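Nidogen (Mus musculus, PDB 1NPE) is a basement membrane glycoprotein, also called entactin, whose YWTD beta-propeller domain, the fragment described here, probably serves to bind laminin. Local coordinates at residues G171-A176 with F212-Y217; Y222-K227 with Y254-A259. One frame throughout, in Å; residues are numbered along the deposited sequence.

Interaction 1: G171-A176 with F212-Y217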
ATOM      1  N   GLY A 171      -2.283   0.221   8.731  1.00 11.23           N
ATOM      2  CA  GLY A 171      -3.465   1.052   8.710  1.00  9.99           C
ATOM      3  C   GLY A 171      -3.750   1.655  10.067  1.00 10.45           C
ATOM      4  O   GLY A 171      -3.252   1.180  11.089  1.00 11.46           O
ATOM      5  N   LEU A 172      -4.481   2.760  10.073  1.00 11.14           N
ATOM      6  CA  LEU A 172      -4.849   3.389  11.332  1.00 12.29           C
ATOM      7  C   LEU A 172      -6.259   3.943  11.262  1.00 11.40           C
ATOM      8  O   LEU A 172      -6.851   4.058  10.183  1.00 12.23           O
ATOM      9  CB  LEU A 172      -3.838   4.458  11.758  1.00 11.60           C
ATOM     10  CG  LEU A 172      -3.872   5.875  11.201  1.00 11.84           C
ATOM     11  CD1 LEU A 172      -2.618   6.571  11.676  1.00 10.37           C
ATOM     12  CD2 LEU A 172      -3.933   5.867   9.682  1.00 13.24           C
ATOM     13  N   THR A 173      -6.812   4.271  12.414  1.00  9.99           N
ATOM     14  CA  THR A 173      -8.167   4.784  12.443  1.00 13.41           C
ATOM     15  C   THR A 173      -8.322   5.709  13.636  1.00 14.00           C
ATOM     16  O   THR A 173      -7.587   5.589  14.615  1.00 16.53           O
ATOM     17  CB  THR A 173      -9.196   3.610  12.482  1.00 11.94           C
ATOM     18  OG1 THR A 173     -10.524   4.129  12.362  1.00 15.57           O
ATOM     19  CG2 THR A 173      -9.063   2.791  13.767  1.00  9.99           C
ATOM     20  N   PHE A 174      -9.226   6.669  13.532  1.00 14.48           N
ATOM     21  CA  PHE A 174      -9.437   7.607  14.622  1.00 18.37           C
ATOM     22  C   PHE A 174     -10.887   7.660  15.060  1.00 20.53           C
ATOM     23  O   PHE A 174     -11.786   7.788  14.232  1.00 22.17           O
ATOM     24  CB  PHE A 174      -8.971   9.013  14.227  1.00 17.49           C
ATOM     25  CG  PHE A 174      -8.992  10.001  15.364  1.00 19.45           C
ATOM     26  CD1 PHE A 174      -7.926  10.078  16.255  1.00 19.30           C
ATOM     27  CD2 PHE A 174     -10.077  10.857  15.545  1.00 18.70           C
ATOM     28  CE1 PHE A 174      -7.939  10.994  17.312  1.00 20.46           C
ATOM     29  CE2 PHE A 174     -10.098  11.771  16.594  1.00 20.06           C
ATOM     30  CZ  PHE A 174      -9.027  11.842  17.480  1.00 18.67           C
ATOM     31  N   ASP A 175     -11.102   7.560  16.368  1.00 24.82           N
ATOM     32  CA  ASP A 175     -12.441   7.615  16.943  1.00 28.86           C
ATOM     33  C   ASP A 175     -12.571   8.926  17.712  1.00 31.33           C
ATOM     34  O   ASP A 175     -11.970   9.097  18.776  1.00 30.79           O
ATOM     35  CB  ASP A 175     -12.677   6.424  17.873  1.00 30.32           C
ATOM     36  CG  ASP A 175     -14.116   6.327  18.333  1.00 31.68           C
ATOM     37  OD1 ASP A 175     -14.429   6.808  19.442  1.00 31.92           O
ATOM     38  OD2 ASP A 175     -14.939   5.777  17.573  1.00 35.52           O
ATOM     39  N   ALA A 176     -13.360   9.841  17.153  1.00 35.32           N
ATOM     40  CA  ALA A 176     -13.583  11.173  17.718  1.00 37.80           C
ATOM     41  C   ALA A 176     -14.069  11.246  19.167  1.00 39.81           C
ATOM     42  O   ALA A 176     -13.596  12.095  19.935  1.00 40.71           O
ATOM     43  CB  ALA A 176     -14.512  11.971  16.814  1.00 37.56           C
ATOM     44  N   PHE A 212      -3.842  -5.549   7.506  1.00 13.07           N
ATOM     45  CA  PHE A 212      -3.527  -4.638   6.419  1.00 13.08           C
ATOM     46  C   PHE A 212      -4.198  -3.278   6.612  1.00 13.60           C
ATOM     47  O   PHE A 212      -3.562  -2.238   6.446  1.00 13.35           O
ATOM     48  CB  PHE A 212      -3.937  -5.194   5.057  1.00 13.31           C
ATOM     49  CG  PHE A 212      -3.701  -4.226   3.942  1.00 15.61           C
ATOM     50  CD1 PHE A 212      -2.428  -4.080   3.396  1.00 13.55           C
ATOM     51  CD2 PHE A 212      -4.722  -3.379   3.502  1.00 14.78           C
ATOM     52  CE1 PHE A 212      -2.171  -3.105   2.439  1.00 14.11           C
ATOM     53  CE2 PHE A 212      -4.474  -2.405   2.548  1.00 15.25           C
ATOM     54  CZ  PHE A 212      -3.193  -2.265   2.016  1.00 14.00           C
ATOM     55  N   ALA A 213      -5.505  -3.288   6.869  1.00 12.67           N
ATOM     56  CA  ALA A 213      -6.244  -2.050   7.061  1.00 12.68           C
ATOM     57  C   ALA A 213      -7.176  -2.172   8.249  1.00 13.73           C
ATOM     58  O   ALA A 213      -7.508  -3.276   8.684  1.00 13.12           O
ATOM     59  CB  ALA A 213      -7.031  -1.698   5.813  1.00 12.41           C
ATOM     60  N   VAL A 214      -7.622  -1.028   8.752  1.00 12.98           N
ATOM     61  CA  VAL A 214      -8.505  -1.025   9.897  1.00 13.58           C
ATOM     62  C   VAL A 214      -9.403   0.193   9.871  1.00 15.85           C
ATOM     63  O   VAL A 214      -9.071   1.221   9.270  1.00 18.26           O
ATOM     64  CB  VAL A 214      -7.699  -1.021  11.211  1.00 11.93           C
ATOM     65  CG1 VAL A 214      -6.965   0.315  11.385  1.00  9.99           C
ATOM     66  CG2 VAL A 214      -8.598  -1.317  12.395  1.00  9.99           C
ATOM     67  N   THR A 215     -10.566   0.042  10.489  1.00 16.11           N
ATOM     68  CA  THR A 215     -11.540   1.111  10.606  1.00 19.21           C
ATOM     69  C   THR A 215     -12.231   0.872  11.943  1.00 21.19           C
ATOM     70  O   THR A 215     -12.113  -0.210  12.530  1.00 21.05           O
ATOM     71  CB  THR A 215     -12.567   1.113   9.436  1.00 19.03           C
ATOM     72  OG1 THR A 215     -13.374   2.294   9.515  1.00 19.81           O
ATOM     73  CG2 THR A 215     -13.474  -0.113   9.490  1.00 18.35           C
ATOM     74  N   SER A 216     -12.918   1.884  12.448  1.00 23.97           N
ATOM     75  CA  SER A 216     -13.585   1.728  13.727  1.00 27.04           C
ATOM     76  C   SER A 216     -15.038   2.164  13.742  1.00 29.21           C
ATOM     77  O   SER A 216     -15.483   2.959  12.912  1.00 27.92           O
ATOM     78  CB  SER A 216     -12.806   2.455  14.832  1.00 26.74           C
ATOM     79  OG  SER A 216     -12.710   3.852  14.588  1.00 29.42           O
ATOM     80  N   TYR A 217     -15.776   1.575  14.679  1.00 32.23           N
ATOM     81  CA  TYR A 217     -17.180   1.876  14.898  1.00 35.32           C
ATOM     82  C   TYR A 217     -17.399   1.755  16.403  1.00 37.26           C
ATOM     83  O   TYR A 217     -17.688   0.669  16.918  1.00 36.93           O
ATOM     84  CB  TYR A 217     -18.094   0.902  14.141  1.00 36.53           C
ATOM     85  CG  TYR A 217     -19.537   1.354  14.122  1.00 38.59           C
ATOM     86  CD1 TYR A 217     -19.871   2.644  13.708  1.00 38.88           C
ATOM     87  CD2 TYR A 217     -20.561   0.525  14.581  1.00 40.17           C
ATOM     88  CE1 TYR A 217     -21.179   3.104  13.757  1.00 39.36           C
ATOM     89  CE2 TYR A 217     -21.887   0.979  14.635  1.00 40.56           C
ATOM     90  CZ  TYR A 217     -22.182   2.274  14.223  1.00 39.47           C
ATOM     91  OH  TYR A 217     -23.473   2.758  14.301  1.00 41.26           O
TER
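With its OG1 anti to the backbone N (chi1 -174°), T173 points its hydroxyl at S216, whose own OG lies between its backbone N and carbonyl carbon (chi1 61°). The two hydroxyls share a hydrogen bond, T173 OG1 to S216 OG, of 3.1 Å. The methyl of T173 takes the other branch: CG2 rests 3.9 Å from S216 CB, and it also lies 4.0 Å from CG1 of V214, so T173 sits over the gap between two side chains of strand 211-217. V214 presses the same CG1 onto the opposite backbone, 3.7 Å from G171 C and equally near the carbonyl carbon of L172. G171, without a side chain, brings its bare CA within 4.5 Å of A213 CA. Replacing T173 with a valine would probably leave S216 OG without its partner in 171-176. D175 only skirts the serine, its carboxylate being held by S178. The strands run almost parallel, 8° apart in direction and 5.2 Å at closest approach, yet no backbone hydrogen bond joins them. Each bonds within its own sheet instead, T173 to C182 and T215 to Y222. Strands 169-175 and 211-217 each form one border of a four-stranded antiparallel sheet, and they meet near the centre of the chain. Side-by-side innermost strands of successive blades, lining the central channel, are typical of the six-bladed YWTD beta-propeller.

Interaction 2: Y222-K227 with Y254-A259; sequences YYTDWK and YGITIA
T224 fits against the main chain at Y254 and G255. Its first torsion (chi1 59°) turns OG1 to the carbonyl of Y254 while the methyl CG2 faces I256. OG1 donates to Y254 O at 2.8 Å, approaching at a C=O...donor angle of 146° and tilted somewhat from the carbonyl plane. CG2 slides past I256 in the opposite direction and stops 3.9 Å from I256 CB. I256 answers by filling the hollow between T224 and Y222: its CG2 lies 3.8 Å from Y222 O, and its outer methyl CD1 reaches Y222 CB at 4.0 Å. Farther along, I258 crosses Y222 at about a right angle, and its CD1 tip touches the ring at CD1, 4.1 Å away. At the other end the indole of W226 reaches Y254, its CZ2 lying near the plane of the phenol ring and 3.7 Å from CE1, at the ring's edge. The two ring planes are almost perpendicular, at 88°. The W226 ring runs nearly parallel to those of F212 and Y210, which it meets, and the chain of another protein packs on W226 and Y254. The strands run roughly antiparallel but stand 7.8 Å apart at closest approach, too far for backbone pairing; they belong to different blades, with side chains filling the space between. The contact is buried and chiefly apolar, with one polar exception: T224 OG1 donates to Y254 O and takes a bond from A213 N, so a side chain satisfies a main-chain carbonyl within a largely apolar interface.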
ATOM      1  N   TYR A 222     -12.391  -3.049  13.213  1.00 20.64           N
ATOM      2  CA  TYR A 222     -12.584  -4.010  12.138  1.00 19.01           C
ATOM      3  C   TYR A 222     -11.360  -3.926  11.243  1.00 17.16           C
ATOM      4  O   TYR A 222     -11.077  -2.868  10.673  1.00 16.20           O
ATOM      5  CB  TYR A 222     -13.844  -3.689  11.327  1.00 20.03           C
ATOM      6  CG  TYR A 222     -15.121  -3.754  12.127  1.00 20.44           C
ATOM      7  CD1 TYR A 222     -15.605  -2.628  12.789  1.00 20.02           C
ATOM      8  CD2 TYR A 222     -15.840  -4.945  12.234  1.00 19.66           C
ATOM      9  CE1 TYR A 222     -16.773  -2.683  13.540  1.00 20.84           C
ATOM     10  CE2 TYR A 222     -17.010  -5.012  12.987  1.00 20.62           C
ATOM     11  CZ  TYR A 222     -17.469  -3.877  13.635  1.00 21.41           C
ATOM     12  OH  TYR A 222     -18.616  -3.934  14.385  1.00 24.91           O
ATOM     13  N   TYR A 223     -10.615  -5.024  11.153  1.00 14.39           N
ATOM     14  CA  TYR A 223      -9.431  -5.041  10.312  1.00 13.79           C
ATOM     15  C   TYR A 223      -9.401  -6.181   9.296  1.00 13.37           C
ATOM     16  O   TYR A 223     -10.041  -7.218   9.483  1.00 12.02           O
ATOM     17  CB  TYR A 223      -8.150  -5.036  11.163  1.00 11.30           C
ATOM     18  CG  TYR A 223      -7.826  -6.316  11.901  1.00 12.12           C
ATOM     19  CD1 TYR A 223      -7.022  -7.297  11.315  1.00 12.58           C
ATOM     20  CD2 TYR A 223      -8.262  -6.521  13.211  1.00 13.72           C
ATOM     21  CE1 TYR A 223      -6.654  -8.448  12.019  1.00 13.00           C
ATOM     22  CE2 TYR A 223      -7.904  -7.665  13.923  1.00 12.94           C
ATOM     23  CZ  TYR A 223      -7.097  -8.621  13.320  1.00 13.40           C
ATOM     24  OH  TYR A 223      -6.718  -9.736  14.027  1.00 15.60           O
ATOM     25  N   THR A 224      -8.670  -5.960   8.205  1.00 14.34           N
ATOM     26  CA  THR A 224      -8.518  -6.965   7.161  1.00 13.45           C
ATOM     27  C   THR A 224      -7.194  -7.667   7.406  1.00 14.58           C
ATOM     28  O   THR A 224      -6.191  -7.020   7.728  1.00 15.43           O
ATOM     29  CB  THR A 224      -8.524  -6.338   5.759  1.00 14.56           C
ATOM     30  OG1 THR A 224      -7.459  -5.384   5.650  1.00 13.24           O
ATOM     31  CG2 THR A 224      -9.871  -5.659   5.490  1.00 10.75           C
ATOM     32  N   ASP A 225      -7.192  -8.987   7.252  1.00 14.80           N
ATOM     33  CA  ASP A 225      -5.998  -9.782   7.499  1.00 16.51           C
ATOM     34  C   ASP A 225      -5.602 -10.606   6.281  1.00 18.11           C
ATOM     35  O   ASP A 225      -6.427 -11.298   5.686  1.00 17.23           O
ATOM     36  CB  ASP A 225      -6.233 -10.680   8.720  1.00 16.17           C
ATOM     37  CG  ASP A 225      -4.961 -11.349   9.221  1.00 17.86           C
ATOM     38  OD1 ASP A 225      -4.508 -12.313   8.589  1.00 20.69           O
ATOM     39  OD2 ASP A 225      -4.426 -10.933  10.267  1.00 15.05           O
ATOM     40  N   TRP A 226      -4.326 -10.512   5.922  1.00 19.64           N
ATOM     41  CA  TRP A 226      -3.753 -11.221   4.775  1.00 21.34           C
ATOM     42  C   TRP A 226      -3.464 -12.709   5.032  1.00 22.41           C
ATOM     43  O   TRP A 226      -3.430 -13.519   4.102  1.00 22.71           O
ATOM     44  CB  TRP A 226      -2.454 -10.534   4.351  1.00 21.07           C
ATOM     45  CG  TRP A 226      -2.639  -9.282   3.546  1.00 21.91           C
ATOM     46  CD1 TRP A 226      -3.818  -8.665   3.225  1.00 19.89           C
ATOM     47  CD2 TRP A 226      -1.604  -8.519   2.921  1.00 19.88           C
ATOM     48  NE1 TRP A 226      -3.577  -7.567   2.439  1.00 19.28           N
ATOM     49  CE2 TRP A 226      -2.227  -7.454   2.237  1.00 19.72           C
ATOM     50  CE3 TRP A 226      -0.208  -8.629   2.876  1.00 20.87           C
ATOM     51  CZ2 TRP A 226      -1.503  -6.508   1.514  1.00 19.11           C
ATOM     52  CZ3 TRP A 226       0.511  -7.687   2.161  1.00 19.98           C
ATOM     53  CH2 TRP A 226      -0.139  -6.637   1.489  1.00 19.31           C
ATOM     54  N   LYS A 227      -3.190 -13.045   6.286  1.00 22.68           N
ATOM     55  CA  LYS A 227      -2.895 -14.419   6.670  1.00 25.17           C
ATOM     56  C   LYS A 227      -4.171 -15.259   6.725  1.00 26.35           C
ATOM     57  O   LYS A 227      -4.246 -16.326   6.116  1.00 27.69           O
ATOM     58  CB  LYS A 227      -2.185 -14.422   8.030  1.00 27.36           C
ATOM     59  CG  LYS A 227      -2.097 -15.765   8.743  1.00 32.88           C
ATOM     60  CD  LYS A 227      -1.067 -16.695   8.127  1.00 38.29           C
ATOM     61  CE  LYS A 227      -0.977 -17.990   8.935  1.00 41.30           C
ATOM     62  NZ  LYS A 227      -0.097 -19.009   8.293  1.00 44.21           N
ATOM     63  N   TYR A 254      -8.095  -5.933   1.145  1.00 18.06           N
ATOM     64  CA  TYR A 254      -7.343  -4.697   1.300  1.00 18.00           C
ATOM     65  C   TYR A 254      -7.999  -3.670   2.231  1.00 17.49           C
ATOM     66  O   TYR A 254      -8.256  -3.972   3.395  1.00 18.35           O
ATOM     67  CB  TYR A 254      -7.000  -4.105  -0.073  1.00 18.39           C
ATOM     68  CG  TYR A 254      -6.114  -5.032  -0.882  1.00 21.66           C
ATOM     69  CD1 TYR A 254      -4.805  -5.302  -0.475  1.00 23.40           C
ATOM     70  CD2 TYR A 254      -6.601  -5.692  -2.014  1.00 22.50           C
ATOM     71  CE1 TYR A 254      -4.003  -6.208  -1.169  1.00 26.18           C
ATOM     72  CE2 TYR A 254      -5.805  -6.602  -2.717  1.00 25.56           C
ATOM     73  CZ  TYR A 254      -4.512  -6.856  -2.287  1.00 26.58           C
ATOM     74  OH  TYR A 254      -3.737  -7.785  -2.941  1.00 30.06           O
ATOM     75  N   GLY A 255      -8.242  -2.461   1.731  1.00 16.26           N
ATOM     76  CA  GLY A 255      -8.843  -1.417   2.542  1.00 15.08           C
ATOM     77  C   GLY A 255     -10.205  -1.750   3.118  1.00 16.06           C
ATOM     78  O   GLY A 255     -10.921  -2.614   2.611  1.00 17.46           O
ATOM     79  N   ILE A 256     -10.570  -1.029   4.168  1.00 15.77           N
ATOM     80  CA  ILE A 256     -11.841  -1.230   4.840  1.00 17.10           C
ATOM     81  C   ILE A 256     -12.327   0.101   5.406  1.00 19.43           C
ATOM     82  O   ILE A 256     -11.540   0.893   5.927  1.00 22.61           O
ATOM     83  CB  ILE A 256     -11.707  -2.286   5.972  1.00 14.87           C
ATOM     84  CG1 ILE A 256     -13.077  -2.693   6.504  1.00 12.71           C
ATOM     85  CG2 ILE A 256     -10.828  -1.765   7.090  1.00 13.46           C
ATOM     86  CD1 ILE A 256     -13.026  -3.913   7.408  1.00 11.82           C
ATOM     87  N   THR A 257     -13.625   0.349   5.285  1.00 20.48           N
ATOM     88  CA  THR A 257     -14.215   1.580   5.778  1.00 23.14           C
ATOM     89  C   THR A 257     -15.668   1.335   6.176  1.00 24.57           C
ATOM     90  O   THR A 257     -16.266   0.323   5.800  1.00 25.99           O
ATOM     91  CB  THR A 257     -14.118   2.702   4.711  1.00 21.94           C
ATOM     92  OG1 THR A 257     -14.534   3.946   5.280  1.00 24.46           O
ATOM     93  CG2 THR A 257     -14.979   2.381   3.493  1.00 21.26           C
ATOM     94  N   ILE A 258     -16.221   2.240   6.973  1.00 26.54           N
ATOM     95  CA  ILE A 258     -17.600   2.105   7.414  1.00 29.02           C
ATOM     96  C   ILE A 258     -18.503   3.179   6.829  1.00 28.79           C
ATOM     97  O   ILE A 258     -18.213   4.370   6.923  1.00 30.43           O
ATOM     98  CB  ILE A 258     -17.696   2.102   8.953  1.00 31.46           C
ATOM     99  CG1 ILE A 258     -17.063   0.823   9.489  1.00 33.35           C
ATOM    100  CG2 ILE A 258     -19.150   2.185   9.408  1.00 31.87           C
ATOM    101  CD1 ILE A 258     -17.196   0.644  10.965  1.00 36.80           C
ATOM    102  N   ALA A 259     -19.586   2.738   6.198  1.00 28.09           N
ATOM    103  CA  ALA A 259     -20.554   3.644   5.596  1.00 27.91           C
ATOM    104  C   ALA A 259     -21.595   4.035   6.633  1.00 27.87           C
ATOM    105  O   ALA A 259     -22.522   3.278   6.905  1.00 28.59           O
ATOM    106  CB  ALA A 259     -21.226   2.981   4.403  1.00 26.64           C
TER

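How the interactions relate
Interactions 1 and 2 share one blade: strands 211-217 and 220-225 follow each other in the chain and lie side by side in the same antiparallel sheet. Interaction 1 joins that blade to the preceding one through its first strand, whereas interaction 2 joins it to the blade of strand 256-259, which the N-terminal strands complete. Their centres are 9 Å apart. Backbone pairs tie them directly, F212 N to T224 O at 2.8 Å and T215 O to Y222 N at 2.9 Å being probable hydrogen bonds. A bound cadmium ion lies about 14 Å from the F212 side chain and one about 12 Å from that of W226, so neither side chain reaches the metal.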